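Local coordinates for uncharacterized protein (Bacteroides ovatus, PDB 3P02), which is of unknown function but pairs an E-set-like N-terminal beta-sandwich domain with a C-terminal domain built on a long antiparallel sheet, at residues F274-Y279 / Y289-G294; Q11-K16 / D53-S58; K263-V268 / R299-R304; T25-R30 / A147-I152. All blocks are in the same frame, centred on the assembly; numbering follows the deposited sequence. Where two conformers were deposited one is given.

Contact 1 (F274-Y279 / Y289-G294); sequences FDFVDY and YNMKGG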
loop_
_atom_site.group_PDB
_atom_site.type_symbol
_atom_site.label_atom_id
_atom_site.label_comp_id
_atom_site.label_asym_id
_atom_site.label_seq_id
_atom_site.Cartn_x
_atom_site.Cartn_y
_atom_site.Cartn_z
ATOM N N PHE A 274 10.223 -8.770 -22.185
ATOM C CA PHE A 274 8.932 -8.846 -22.845
ATOM C C PHE A 274 8.636 -7.647 -23.686
ATOM O O PHE A 274 8.943 -6.510 -23.312
ATOM C CB PHE A 274 7.774 -9.055 -21.834
ATOM C CG PHE A 274 7.590 -7.929 -20.827
ATOM C CD1 PHE A 274 6.784 -6.821 -21.126
ATOM C CD2 PHE A 274 8.235 -7.957 -19.604
ATOM C CE1 PHE A 274 6.605 -5.776 -20.196
ATOM C CE2 PHE A 274 8.027 -6.932 -18.664
ATOM C CZ PHE A 274 7.227 -5.841 -18.976
ATOM N N ASP A 275 7.929 -7.898 -24.791
ATOM C CA ASP A 275 7.378 -6.844 -25.611
ATOM C C ASP A 275 5.996 -6.468 -25.084
ATOM O O ASP A 275 5.274 -7.320 -24.569
ATOM C CB ASP A 275 7.243 -7.276 -27.088
ATOM C CG ASP A 275 8.529 -7.443 -27.854
ATOM O OD1 ASP A 275 9.578 -6.887 -27.405
ATOM O OD2 ASP A 275 8.482 -8.044 -28.947
ATOM N N PHE A 276 5.607 -5.203 -25.284
ATOM C CA PHE A 276 4.263 -4.731 -24.975
ATOM C C PHE A 276 4.030 -3.498 -25.787
ATOM O O PHE A 276 4.982 -2.882 -26.275
ATOM C CB PHE A 276 4.045 -4.468 -23.479
ATOM C CG PHE A 276 4.667 -3.180 -23.022
ATOM C CD1 PHE A 276 6.030 -3.111 -22.721
ATOM C CD2 PHE A 276 3.893 -2.017 -22.910
ATOM C CE1 PHE A 276 6.608 -1.893 -22.356
ATOM C CE2 PHE A 276 4.481 -0.799 -22.574
ATOM C CZ PHE A 276 5.829 -0.745 -22.283
ATOM N N VAL A 277 2.764 -3.107 -25.900
ATOM C CA VAL A 277 2.398 -1.934 -26.669
ATOM C C VAL A 277 1.821 -0.859 -25.744
ATOM O O VAL A 277 0.981 -1.180 -24.883
ATOM C CB VAL A 277 1.367 -2.360 -27.757
ATOM C CG1 VAL A 277 0.805 -1.158 -28.505
ATOM C CG2 VAL A 277 1.977 -3.363 -28.734
ATOM N N ASP A 278 2.226 0.390 -25.953
ATOM C CA ASP A 278 1.652 1.534 -25.278
ATOM C C ASP A 278 0.640 2.088 -26.287
ATOM O O ASP A 278 1.038 2.680 -27.303
ATOM C CB ASP A 278 2.720 2.558 -24.900
ATOM C CG ASP A 278 2.154 3.825 -24.286
ATOM O OD1 ASP A 278 0.926 4.107 -24.486
ATOM O OD2 ASP A 278 2.921 4.549 -23.619
ATOM N N TYR A 279 -0.652 1.833 -26.070
ATOM C CA TYR A 279 -1.674 2.256 -27.028
ATOM C C TYR A 279 -2.485 3.449 -26.493
ATOM O O TYR A 279 -3.548 3.756 -27.031
ATOM C CB TYR A 279 -2.592 1.043 -27.368
ATOM C CG TYR A 279 -3.356 0.499 -26.175
ATOM C CD1 TYR A 279 -2.759 -0.394 -25.285
ATOM C CD2 TYR A 279 -4.689 0.855 -25.950
ATOM C CE1 TYR A 279 -3.443 -0.863 -24.167
ATOM C CE2 TYR A 279 -5.396 0.354 -24.864
ATOM C CZ TYR A 279 -4.772 -0.513 -23.977
ATOM O OH TYR A 279 -5.457 -0.997 -22.882
ATOM N N TYR A 289 6.970 -1.350 -27.568
ATOM C CA TYR A 289 8.092 -1.333 -26.664
ATOM C C TYR A 289 8.531 -2.724 -26.215
ATOM O O TYR A 289 7.874 -3.723 -26.483
ATOM C CB TYR A 289 7.687 -0.556 -25.399
ATOM C CG TYR A 289 7.588 0.947 -25.551
ATOM C CD1 TYR A 289 8.698 1.701 -25.932
ATOM C CD2 TYR A 289 6.457 1.633 -25.118
ATOM C CE1 TYR A 289 8.662 3.097 -25.949
ATOM C CE2 TYR A 289 6.397 3.032 -25.152
ATOM C CZ TYR A 289 7.519 3.761 -25.522
ATOM O OH TYR A 289 7.454 5.138 -25.625
ATOM N N ASN A 290 9.603 -2.737 -25.439
ATOM C CA ASN A 290 10.152 -3.926 -24.800
ATOM C C ASN A 290 10.752 -3.527 -23.466
ATOM O O ASN A 290 11.337 -2.445 -23.362
ATOM C CB ASN A 290 11.237 -4.567 -25.691
ATOM C CG ASN A 290 11.954 -5.725 -24.994
ATOM O OD1 ASN A 290 12.938 -5.536 -24.255
ATOM N ND2 ASN A 290 11.528 -6.948 -25.266
HETATM N N MSE A 291 10.607 -4.374 -22.459
HETATM C CA MSE A 291 11.298 -4.162 -21.176
HETATM C C MSE A 291 12.169 -5.370 -20.942
HETATM O O MSE A 291 11.672 -6.489 -21.033
HETATM C CB MSE A 291 10.309 -3.951 -20.011
HETATM C CG MSE A 291 9.459 -2.700 -20.266
HETATM SE SE MSE A 291 8.518 -2.131 -18.707
HETATM C CE MSE A 291 9.926 -1.296 -17.777
ATOM N N LYS A 292 13.457 -5.147 -20.684
ATOM C CA LYS A 292 14.400 -6.258 -20.479
ATOM C C LYS A 292 15.342 -5.980 -19.346
ATOM O O LYS A 292 15.921 -4.897 -19.248
ATOM C CB LYS A 292 15.215 -6.494 -21.778
ATOM C CG LYS A 292 16.224 -7.648 -21.706
ATOM C CD LYS A 292 16.856 -7.924 -23.079
ATOM C CE LYS A 292 17.818 -9.108 -23.037
ATOM N NZ LYS A 292 17.129 -10.415 -22.720
ATOM N N GLY A 293 15.591 -6.990 -18.555
ATOM C CA GLY A 293 16.541 -6.815 -17.461
ATOM C C GLY A 293 16.067 -7.480 -16.195
ATOM O O GLY A 293 15.560 -8.603 -16.224
ATOM N N GLY A 294 16.242 -6.774 -15.093
ATOM C CA GLY A 294 15.870 -7.300 -13.802
ATOM C C GLY A 294 15.480 -6.239 -12.811
ATOM O O GLY A 294 15.441 -5.041 -13.127
HETATM O O HOH W 1 5.159 6.003 -24.513
#
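Met291, a selenomethionine on strand 287-302, lies alongside Phe274 of strand 262-278. Met291 CB sits over one face of the Phe274 ring, 4.1 Å from the ring centroid and 25° off the normal, which meets the geometry of a CH-pi contact. CG moves on to the neighbouring aromatic, with Met291 CG 3.6 Å from Phe276 CE1. A nearly straight chi2 of -166° carries SE on from CG to lie obliquely beside both rings, a double Met-aromatic contact, with Met291 SE 3.9 Å from Phe274 CZ. Tyr289 continues this face: its CB packs over the Phe276 ring, Tyr289 CB to Phe276 CE1 being 3.5 Å, while Asp278 CB meets its ring edge. One water joins Tyr289 OH to Asp278 OD2, a carboxylate oxygen that also binds Ser281 and Arg200.

Antiparallel backbone bonds link Phe274 with Met291 and Phe276 with Tyr289. Asp275 and Asn290 occupy the other face, where Asn290 ND2 donates to Asp275 OD1 (2.9 Å); Asp275 OD2 turns to Tyr244. Strand 242-255 flanks 262-278, strand 166-170 flanks 287-302, and Phe178 of strand 176-178 packs against Phe276, Tyr289 and Met291.

Contact 2 (Q11-K16 / D53-S58); sequences QLISFK and DDRLVS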
loop_
_atom_site.group_PDB
_atom_site.type_symbol
_atom_site.label_atom_id
_atom_site.label_comp_id
_atom_site.label_asym_id
_atom_site.label_seq_id
_atom_site.Cartn_x
_atom_site.Cartn_y
_atom_site.Cartn_z
ATOM N N GLN A 11 -12.228 18.706 26.300
ATOM C CA GLN A 11 -12.766 17.799 27.320
ATOM C C GLN A 11 -13.547 16.700 26.578
ATOM O O GLN A 11 -14.097 15.784 27.188
ATOM C CB GLN A 11 -13.594 18.511 28.415
ATOM C CG GLN A 11 -14.746 19.404 27.944
ATOM C CD GLN A 11 -16.083 18.721 27.745
ATOM O OE1 GLN A 11 -16.335 17.592 28.196
ATOM N NE2 GLN A 11 -17.000 19.429 27.097
ATOM N N LEU A 12 -13.556 16.804 25.241
ATOM C CA LEU A 12 -14.190 15.870 24.332
ATOM C C LEU A 12 -13.176 14.851 23.824
ATOM O O LEU A 12 -11.992 14.893 24.179
ATOM C CB LEU A 12 -14.893 16.602 23.180
ATOM C CG LEU A 12 -16.003 17.611 23.614
ATOM C CD1 LEU A 12 -16.527 18.389 22.421
ATOM C CD2 LEU A 12 -17.157 16.916 24.343
ATOM N N ILE A 13 -13.665 13.904 23.039
ATOM C CA ILE A 13 -12.865 12.756 22.623
ATOM C C ILE A 13 -12.346 12.905 21.204
ATOM O O ILE A 13 -13.014 13.478 20.354
ATOM C CB ILE A 13 -13.751 11.517 22.823
ATOM C CG1 ILE A 13 -14.158 11.421 24.332
ATOM C CG2 ILE A 13 -13.069 10.228 22.347
ATOM C CD1 ILE A 13 -15.303 10.673 24.577
ATOM N N SER A 14 -11.129 12.408 20.960
ATOM C CA SER A 14 -10.512 12.522 19.650
ATOM C C SER A 14 -9.686 11.299 19.334
ATOM O O SER A 14 -9.483 10.448 20.212
ATOM C CB SER A 14 -9.615 13.753 19.618
ATOM O OG SER A 14 -8.575 13.635 20.572
ATOM N N PHE A 15 -9.151 11.246 18.107
ATOM C CA PHE A 15 -8.225 10.194 17.729
ATOM C C PHE A 15 -6.798 10.693 17.825
ATOM O O PHE A 15 -6.534 11.885 17.602
ATOM C CB PHE A 15 -8.482 9.688 16.307
ATOM C CG PHE A 15 -9.747 8.908 16.136
ATOM C CD1 PHE A 15 -9.976 7.744 16.875
ATOM C CD2 PHE A 15 -10.726 9.331 15.237
ATOM C CE1 PHE A 15 -11.151 7.005 16.699
ATOM C CE2 PHE A 15 -11.879 8.564 15.029
ATOM C CZ PHE A 15 -12.087 7.412 15.766
ATOM N N LYS A 16 -5.873 9.757 18.102
ATOM C CA LYS A 16 -4.472 10.087 18.261
ATOM C C LYS A 16 -3.686 9.313 17.267
ATOM O O LYS A 16 -3.357 8.135 17.480
ATOM C CB LYS A 16 -3.991 9.790 19.697
ATOM N N ASP A 53 -17.808 11.067 34.968
ATOM C CA ASP A 53 -18.816 10.142 34.444
ATOM C C ASP A 53 -18.275 9.249 33.340
ATOM O O ASP A 53 -17.367 9.671 32.613
ATOM C CB ASP A 53 -20.011 10.929 33.888
ATOM C CG ASP A 53 -20.528 12.002 34.827
ATOM O OD1 ASP A 53 -20.971 11.652 35.943
ATOM O OD2 ASP A 53 -20.455 13.198 34.457
ATOM N N ASP A 54 -18.876 8.038 33.175
ATOM C CA ASP A 54 -18.514 7.126 32.074
ATOM C C ASP A 54 -18.948 7.738 30.754
ATOM O O ASP A 54 -19.997 8.393 30.686
ATOM C CB ASP A 54 -19.144 5.741 32.250
ATOM C CG ASP A 54 -18.528 4.848 33.311
ATOM O OD1 ASP A 54 -17.640 5.329 34.069
ATOM O OD2 ASP A 54 -18.947 3.690 33.409
ATOM N N ARG A 55 -18.117 7.585 29.720
ATOM C CA ARG A 55 -18.406 8.163 28.402
ATOM C C ARG A 55 -18.869 7.087 27.460
ATOM O O ARG A 55 -18.164 6.095 27.314
ATOM C CB ARG A 55 -17.146 8.851 27.803
ATOM C CG ARG A 55 -16.383 9.815 28.738
ATOM C CD ARG A 55 -17.128 11.105 29.055
ATOM N NE ARG A 55 -16.971 12.076 27.965
ATOM C CZ ARG A 55 -16.022 13.008 27.911
ATOM N NH1 ARG A 55 -15.142 13.127 28.897
ATOM N NH2 ARG A 55 -15.957 13.837 26.879
ATOM N N LEU A 56 -20.029 7.268 26.803
ATOM C CA LEU A 56 -20.448 6.322 25.774
ATOM C C LEU A 56 -20.097 6.961 24.420
ATOM O O LEU A 56 -20.663 7.971 23.995
ATOM C CB LEU A 56 -21.917 5.894 25.888
ATOM C CG LEU A 56 -22.383 4.766 24.931
ATOM C CD1 LEU A 56 -21.602 3.457 25.148
ATOM C CD2 LEU A 56 -23.875 4.494 25.102
ATOM N N VAL A 57 -19.083 6.387 23.785
ATOM C CA VAL A 57 -18.508 6.916 22.563
ATOM C C VAL A 57 -19.014 6.156 21.356
ATOM O O VAL A 57 -19.158 4.934 21.437
ATOM C CB VAL A 57 -16.963 6.797 22.695
ATOM C CG1 VAL A 57 -16.274 7.547 21.591
ATOM C CG2 VAL A 57 -16.497 7.333 24.053
ATOM N N SER A 58 -19.313 6.887 20.262
ATOM C CA SER A 58 -19.756 6.260 19.020
ATOM C C SER A 58 -18.727 6.484 17.926
ATOM O O SER A 58 -18.060 7.526 17.896
ATOM C CB SER A 58 -21.127 6.767 18.580
ATOM O OG SER A 58 -21.077 8.009 17.906
#
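Two sheets of the N-terminal domain face each other here in a beta-sandwich arrangement: strand 13-15 belongs to one and strand 55-61 to the other. The nearest CA atoms, those of Ile13 and Val57, are 8.1 Å apart, so the two strands do not pair, and the join is made by side chains, one of them reaching a backbone oxygen. Arg55 supplies the polar part. Its NH2 donates to the backbone oxygen of Gln11, with Arg55 NH2 to Gln11 O at 2.7 Å and an N-H...O angle of 166°. The donor lies in the carbonyl plane on a lone pair, and the acceptor lies in the guanidinium plane. NH1 adds a weak second bond to the same oxygen, Arg55 NH1 to Gln11 O being 3.3 Å.

Bends at chi2 (-70°) and chi3 (-81°) fold the arginine back toward Gln11 and Ile13; the guanidinium turns an edge to Gln11 and one face to Ile13, with Ile13 CG1 3.9 Å from Arg55 NH2. Beyond it the isoleucine reaches tip to tip toward Val57, and Ile13 CD1 comes within 3.6 Å of Val57 CG2.

NE of Arg55 forms a salt bridge with Glu130 on strand 122-130, giving the guanidinium a second anchor. Strands 95-98 and 122-130 flank strand 55-61 in its sheet, while strand 36-45 pairs with 13-15 and brings Val43 against Ile13 and Val45 against Arg55.

Contact 3 (K263-V268 / R299-R304); sequences KHTYIV and RDLDTR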
loop_
_atom_site.group_PDB
_atom_site.type_symbol
_atom_site.label_atom_id
_atom_site.label_comp_id
_atom_site.label_asym_id
_atom_site.label_seq_id
_atom_site.Cartn_x
_atom_site.Cartn_y
_atom_site.Cartn_z
ATOM N N LYS A 263 18.772 -6.986 9.999
ATOM C CA LYS A 263 18.834 -7.969 8.927
ATOM C C LYS A 263 18.767 -7.287 7.566
ATOM O O LYS A 263 17.923 -6.419 7.360
ATOM C CB LYS A 263 17.660 -8.959 9.070
ATOM C CG LYS A 263 17.650 -10.064 7.988
ATOM C CD LYS A 263 16.849 -11.288 8.438
ATOM C CE LYS A 263 15.370 -11.102 8.301
ATOM N NZ LYS A 263 14.609 -12.335 8.640
ATOM N N HIS A 264 19.640 -7.690 6.640
ATOM C CA HIS A 264 19.556 -7.254 5.249
ATOM C C HIS A 264 18.953 -8.396 4.478
ATOM O O HIS A 264 19.474 -9.515 4.560
ATOM C CB HIS A 264 20.928 -6.889 4.685
ATOM C CG HIS A 264 21.583 -5.767 5.414
ATOM N ND1 HIS A 264 21.120 -4.476 5.315
ATOM C CD2 HIS A 264 22.642 -5.791 6.244
ATOM C CE1 HIS A 264 21.916 -3.754 6.082
ATOM N NE2 HIS A 264 22.842 -4.505 6.662
ATOM N N THR A 265 17.815 -8.155 3.812
ATOM C CA THR A 265 17.159 -9.167 2.989
ATOM C C THR A 265 17.181 -8.703 1.544
ATOM O O THR A 265 16.703 -7.600 1.233
ATOM C CB THR A 265 15.746 -9.468 3.484
ATOM O OG1 THR A 265 15.871 -10.103 4.762
ATOM C CG2 THR A 265 14.981 -10.391 2.524
ATOM N N TYR A 266 17.708 -9.561 0.651
ATOM C CA TYR A 266 17.826 -9.226 -0.774
ATOM C C TYR A 266 16.987 -10.133 -1.626
ATOM O O TYR A 266 16.974 -11.350 -1.414
ATOM C CB TYR A 266 19.308 -9.352 -1.228
ATOM C CG TYR A 266 20.299 -8.707 -0.290
ATOM C CD1 TYR A 266 20.467 -7.322 -0.262
ATOM C CD2 TYR A 266 21.080 -9.478 0.569
ATOM C CE1 TYR A 266 21.383 -6.722 0.608
ATOM C CE2 TYR A 266 22.011 -8.891 1.425
ATOM C CZ TYR A 266 22.170 -7.515 1.429
ATOM O OH TYR A 266 23.078 -6.953 2.292
ATOM N N ILE A 267 16.241 -9.542 -2.573
ATOM C CA ILE A 267 15.505 -10.301 -3.575
ATOM C C ILE A 267 15.979 -9.767 -4.893
ATOM O O ILE A 267 15.905 -8.553 -5.122
ATOM C CB ILE A 267 13.969 -10.261 -3.438
ATOM C CG1 ILE A 267 13.557 -10.770 -2.049
ATOM C CG2 ILE A 267 13.307 -11.146 -4.539
ATOM C CD1 ILE A 267 12.070 -10.538 -1.733
ATOM N N VAL A 268 16.475 -10.644 -5.762
ATOM C CA VAL A 268 16.940 -10.193 -7.065
ATOM C C VAL A 268 16.185 -10.989 -8.113
ATOM O O VAL A 268 16.209 -12.213 -8.079
ATOM C CB VAL A 268 18.476 -10.294 -7.247
ATOM C CG1 VAL A 268 18.889 -9.779 -8.628
ATOM C CG2 VAL A 268 19.217 -9.526 -6.147
ATOM N N ARG A 299 16.201 -4.874 1.594
ATOM C CA ARG A 299 15.473 -4.461 2.787
ATOM C C ARG A 299 16.377 -4.414 3.998
ATOM O O ARG A 299 17.205 -5.300 4.156
ATOM C CB ARG A 299 14.328 -5.441 3.108
ATOM C CG ARG A 299 13.453 -5.920 1.943
ATOM C CD ARG A 299 12.217 -6.612 2.490
ATOM N NE ARG A 299 11.387 -7.241 1.451
ATOM C CZ ARG A 299 10.546 -6.592 0.638
ATOM N NH1 ARG A 299 10.476 -5.266 0.664
ATOM N NH2 ARG A 299 9.834 -7.263 -0.267
ATOM N N ASP A 300 16.191 -3.408 4.857
ATOM C CA ASP A 300 16.827 -3.271 6.163
ATOM C C ASP A 300 15.732 -3.490 7.167
ATOM O O ASP A 300 14.736 -2.760 7.163
ATOM C CB ASP A 300 17.442 -1.878 6.338
ATOM C CG ASP A 300 18.714 -1.636 5.551
ATOM O OD1 ASP A 300 19.164 -2.562 4.847
ATOM O OD2 ASP A 300 19.239 -0.508 5.617
ATOM N N LEU A 301 15.851 -4.558 7.946
ATOM C CA LEU A 301 14.806 -4.926 8.881
ATOM C C LEU A 301 15.348 -4.989 10.281
ATOM O O LEU A 301 16.331 -5.702 10.543
ATOM C CB LEU A 301 14.225 -6.297 8.499
ATOM C CG LEU A 301 13.627 -6.411 7.080
ATOM C CD1 LEU A 301 13.490 -7.890 6.670
ATOM C CD2 LEU A 301 12.284 -5.673 6.992
ATOM N N ASP A 302 14.701 -4.264 11.186
ATOM C CA ASP A 302 15.096 -4.325 12.584
ATOM C C ASP A 302 14.387 -5.547 13.140
ATOM O O ASP A 302 13.167 -5.515 13.343
ATOM C CB ASP A 302 14.723 -3.022 13.306
ATOM C CG ASP A 302 15.111 -2.982 14.772
ATOM O OD1 ASP A 302 15.297 -4.072 15.370
ATOM O OD2 ASP A 302 15.141 -1.858 15.349
ATOM N N THR A 303 15.155 -6.627 13.385
ATOM C CA THR A 303 14.562 -7.901 13.814
ATOM C C THR A 303 13.949 -7.835 15.224
ATOM O O THR A 303 13.359 -8.829 15.660
ATOM C CB THR A 303 15.589 -9.025 13.754
ATOM O OG1 THR A 303 16.609 -8.749 14.692
ATOM C CG2 THR A 303 16.185 -9.215 12.350
ATOM N N ARG A 304 14.092 -6.703 15.933
ATOM C CA ARG A 304 13.534 -6.544 17.280
ATOM C C ARG A 304 12.132 -6.005 17.237
ATOM O O ARG A 304 11.471 -5.944 18.274
ATOM C CB ARG A 304 14.402 -5.581 18.104
ATOM C CG ARG A 304 15.854 -6.033 18.238
ATOM C CD ARG A 304 16.792 -4.971 18.740
ATOM N NE ARG A 304 16.698 -3.750 17.930
ATOM C CZ ARG A 304 17.387 -2.638 18.155
ATOM N NH1 ARG A 304 18.289 -2.594 19.127
ATOM N NH2 ARG A 304 17.163 -1.547 17.419
HETATM O O HOH W 2 19.656 -4.760 2.848
#
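His264 ND1 donates to Asp300 OD1 at 2.8 Å, a His-carboxylate hydrogen bond between side chains lying side by side on neighbouring antiparallel strands. The oxygen is close to the ring plane, yet the ring approaches from above the carboxylate plane, and the N-H...O angle is only 134°. Asp256 takes NE2 of the same ring. A water hydrogen-bonded with His264 ND1 donates to Arg299 O.

Backbone bonds in both directions join Lys263 with Leu301, where Lys263 N to Leu301 O is 2.8 Å, and Thr265 with Arg299. On the face opposite His264, Leu301 CD1 lies 3.8 Å from Thr265 OG1, whose hydroxyl bonds Ser253. Just past the strand end Thr303 CG2 packs 3.6 Å from Lys263 CB. The extended chain of Arg299 carries its guanidinium to the carbonyls of Glu156, Ser158 and Ser314.

Two carboxylates, those of Asp300 and Asp256, thus hold the imidazole from its two nitrogens and fix its rotation.

Contact 4 (T25-R30 / A147-I152); sequences TDVHVR and AVLRPI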
loop_
_atom_site.group_PDB
_atom_site.type_symbol
_atom_site.label_atom_id
_atom_site.label_comp_id
_atom_site.label_asym_id
_atom_site.label_seq_id
_atom_site.Cartn_x
_atom_site.Cartn_y
_atom_site.Cartn_z
ATOM N N THR A 25 -3.436 7.811 7.705
ATOM C CA THR A 25 -2.596 6.948 8.525
ATOM C C THR A 25 -2.508 5.607 7.815
ATOM O O THR A 25 -3.539 4.985 7.552
ATOM C CB THR A 25 -3.153 6.799 9.941
ATOM O OG1 THR A 25 -3.050 8.062 10.602
ATOM C CG2 THR A 25 -2.402 5.735 10.750
ATOM N N ASP A 26 -1.287 5.164 7.511
ATOM C CA ASP A 26 -1.108 3.885 6.837
ATOM C C ASP A 26 -1.215 2.744 7.816
ATOM O O ASP A 26 -0.692 2.822 8.931
ATOM C CB ASP A 26 0.264 3.823 6.140
ATOM C CG ASP A 26 0.436 4.797 4.994
ATOM O OD1 ASP A 26 -0.598 5.300 4.467
ATOM O OD2 ASP A 26 1.596 5.011 4.576
ATOM N N VAL A 27 -1.910 1.683 7.395
ATOM C CA VAL A 27 -2.107 0.476 8.201
ATOM C C VAL A 27 -1.456 -0.653 7.429
ATOM O O VAL A 27 -1.925 -1.011 6.354
ATOM C CB VAL A 27 -3.622 0.224 8.473
ATOM C CG1 VAL A 27 -3.821 -1.102 9.210
ATOM C CG2 VAL A 27 -4.226 1.374 9.297
ATOM N N HIS A 28 -0.369 -1.209 7.964
ATOM C CA HIS A 28 0.393 -2.220 7.245
ATOM C C HIS A 28 -0.196 -3.601 7.457
ATOM O O HIS A 28 -0.238 -4.097 8.583
ATOM C CB HIS A 28 1.850 -2.175 7.719
ATOM C CG HIS A 28 2.482 -0.837 7.545
ATOM N ND1 HIS A 28 3.347 -0.329 8.491
ATOM C CD2 HIS A 28 2.338 0.070 6.545
ATOM C CE1 HIS A 28 3.722 0.848 8.027
ATOM N NE2 HIS A 28 3.128 1.134 6.866
ATOM N N VAL A 29 -0.653 -4.231 6.363
ATOM C CA VAL A 29 -1.347 -5.517 6.450
ATOM C C VAL A 29 -0.620 -6.588 5.630
ATOM O O VAL A 29 -0.593 -6.506 4.395
ATOM C CB VAL A 29 -2.844 -5.406 6.011
ATOM C CG1 VAL A 29 -3.554 -6.762 6.199
ATOM C CG2 VAL A 29 -3.584 -4.297 6.802
ATOM N N ARG A 30 -0.129 -7.642 6.309
ATOM C CA ARG A 30 0.511 -8.745 5.580
ATOM C C ARG A 30 -0.499 -9.624 4.865
ATOM O O ARG A 30 -1.460 -10.082 5.487
ATOM C CB ARG A 30 1.367 -9.632 6.497
ATOM C CG ARG A 30 2.080 -10.707 5.659
ATOM C CD ARG A 30 2.970 -11.587 6.467
ATOM N NE ARG A 30 4.266 -10.968 6.754
ATOM C CZ ARG A 30 5.333 -11.007 5.961
ATOM N NH1 ARG A 30 5.235 -11.484 4.722
ATOM N NH2 ARG A 30 6.477 -10.481 6.363
ATOM N N ALA A 147 -10.275 10.247 11.721
ATOM C CA ALA A 147 -9.053 9.578 11.269
ATOM C C ALA A 147 -9.322 8.923 9.910
ATOM O O ALA A 147 -10.443 8.437 9.666
ATOM C CB ALA A 147 -8.645 8.508 12.286
ATOM N N VAL A 148 -8.339 8.952 9.006
ATOM C CA VAL A 148 -8.512 8.303 7.707
ATOM C C VAL A 148 -7.442 7.231 7.605
ATOM O O VAL A 148 -6.252 7.566 7.612
ATOM C CB VAL A 148 -8.458 9.272 6.517
ATOM C CG1 VAL A 148 -8.673 8.493 5.211
ATOM C CG2 VAL A 148 -9.501 10.368 6.669
ATOM N N LEU A 149 -7.848 5.958 7.507
ATOM C CA LEU A 149 -6.894 4.858 7.491
ATOM C C LEU A 149 -6.743 4.291 6.101
ATOM O O LEU A 149 -7.753 3.987 5.458
ATOM C CB LEU A 149 -7.332 3.742 8.447
ATOM C CG LEU A 149 -7.687 4.177 9.877
ATOM C CD1 LEU A 149 -8.143 2.957 10.668
ATOM C CD2 LEU A 149 -6.453 4.819 10.574
ATOM N N ARG A 150 -5.484 4.137 5.654
ATOM C CA ARG A 150 -5.164 3.589 4.335
ATOM C C ARG A 150 -4.506 2.223 4.492
ATOM O O ARG A 150 -3.361 2.186 4.954
ATOM C CB ARG A 150 -4.212 4.538 3.587
ATOM C CG ARG A 150 -4.428 4.509 2.088
ATOM C CD ARG A 150 -3.151 4.551 1.302
ATOM N NE ARG A 150 -3.185 3.566 0.222
ATOM C CZ ARG A 150 -2.342 3.543 -0.798
ATOM N NH1 ARG A 150 -1.391 4.464 -0.905
ATOM N NH2 ARG A 150 -2.440 2.602 -1.720
ATOM N N PRO A 151 -5.156 1.085 4.112
ATOM C CA PRO A 151 -4.441 -0.196 4.224
ATOM C C PRO A 151 -3.337 -0.308 3.166
ATOM O O PRO A 151 -3.546 0.022 1.982
ATOM C CB PRO A 151 -5.519 -1.261 3.999
ATOM C CG PRO A 151 -6.625 -0.554 3.241
ATOM C CD PRO A 151 -6.527 0.918 3.561
ATOM N N ILE A 152 -2.148 -0.763 3.606
ATOM C CA ILE A 152 -0.981 -0.999 2.749
ATOM C C ILE A 152 -0.699 -2.489 2.801
ATOM O O ILE A 152 -0.231 -2.955 3.836
ATOM C CB ILE A 152 0.252 -0.160 3.220
ATOM C CG1 ILE A 152 -0.067 1.350 3.277
ATOM C CG2 ILE A 152 1.513 -0.432 2.367
ATOM C CD1 ILE A 152 -0.543 1.968 1.903
HETATM O O HOH W 3 -5.533 9.501 10.464
#
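Five backbone hydrogen bonds knit 25-30 and 147-152 into a parallel beta ladder, with Thr25 opposite Leu149 and His28 opposite Ile152, and the strand axes 30° apart. The bonds alternate as a parallel register requires: Thr25 and Val27 each donate to one residue and accept from another, as in Thr25 N to Val148 O (2.8 Å) and Ile152 N to Val27 O (2.8 Å). This is a parallel pair in a mixed sheet, whose strand 122-130 runs antiparallel along the other flank of 146-154.

Thr25, Val27 and Leu149 share one face with Pro151. Leu149 CD2 approaches Thr25 CB at 3.9 Å, and Leu149 CB meets Val27 CG2 at 4.0 Å; Tyr39 of strand 36-45 and Ile109 and Phe111 of strand 104-112 pack on this face, tying it to the facing sheet.

Asp26, His28, Arg150 and Ile152 form the other face. Asp26 lies alongside Arg150, but in the arginine conformer described their charged groups are not in contact: Asp26 OD1 is 5.3 Å from Arg150 NE. Ile152, also modelled in two conformers, touches both Asp26 and His28. The His28 ring is stacked on Trp317, its ND1 bonded to Glu308 O. With CG opposite the carbonyl carbon (chi1 -57°), the ring edge lies beside the isoleucine, His28 CD2 being 3.9 Å from Ile152 CB.

From the N terminus, 11-16 and 25-30 come first, and their partners follow in the same order: 53-58 closes contact 2, then 147-152 closes contact 4, so the two loops cross. They touch where Phe15 CD2 packs 3.7 Å from Ala147 N. Contact 2 joins the two sheets of the N-terminal domain; contact 4 brings an early strand of the N-terminal family region beside strand 146-154, which falls in the C-terminal one. Contact 3 opens next, after both have closed, and contact 1 lies inside it. Both lie on the hairpin of strands 262-278 and 287-302, contact 1 near the turn, their centres about 30 Å apart. Contacts 1 and 2 lie on opposite sides of the chain's centre.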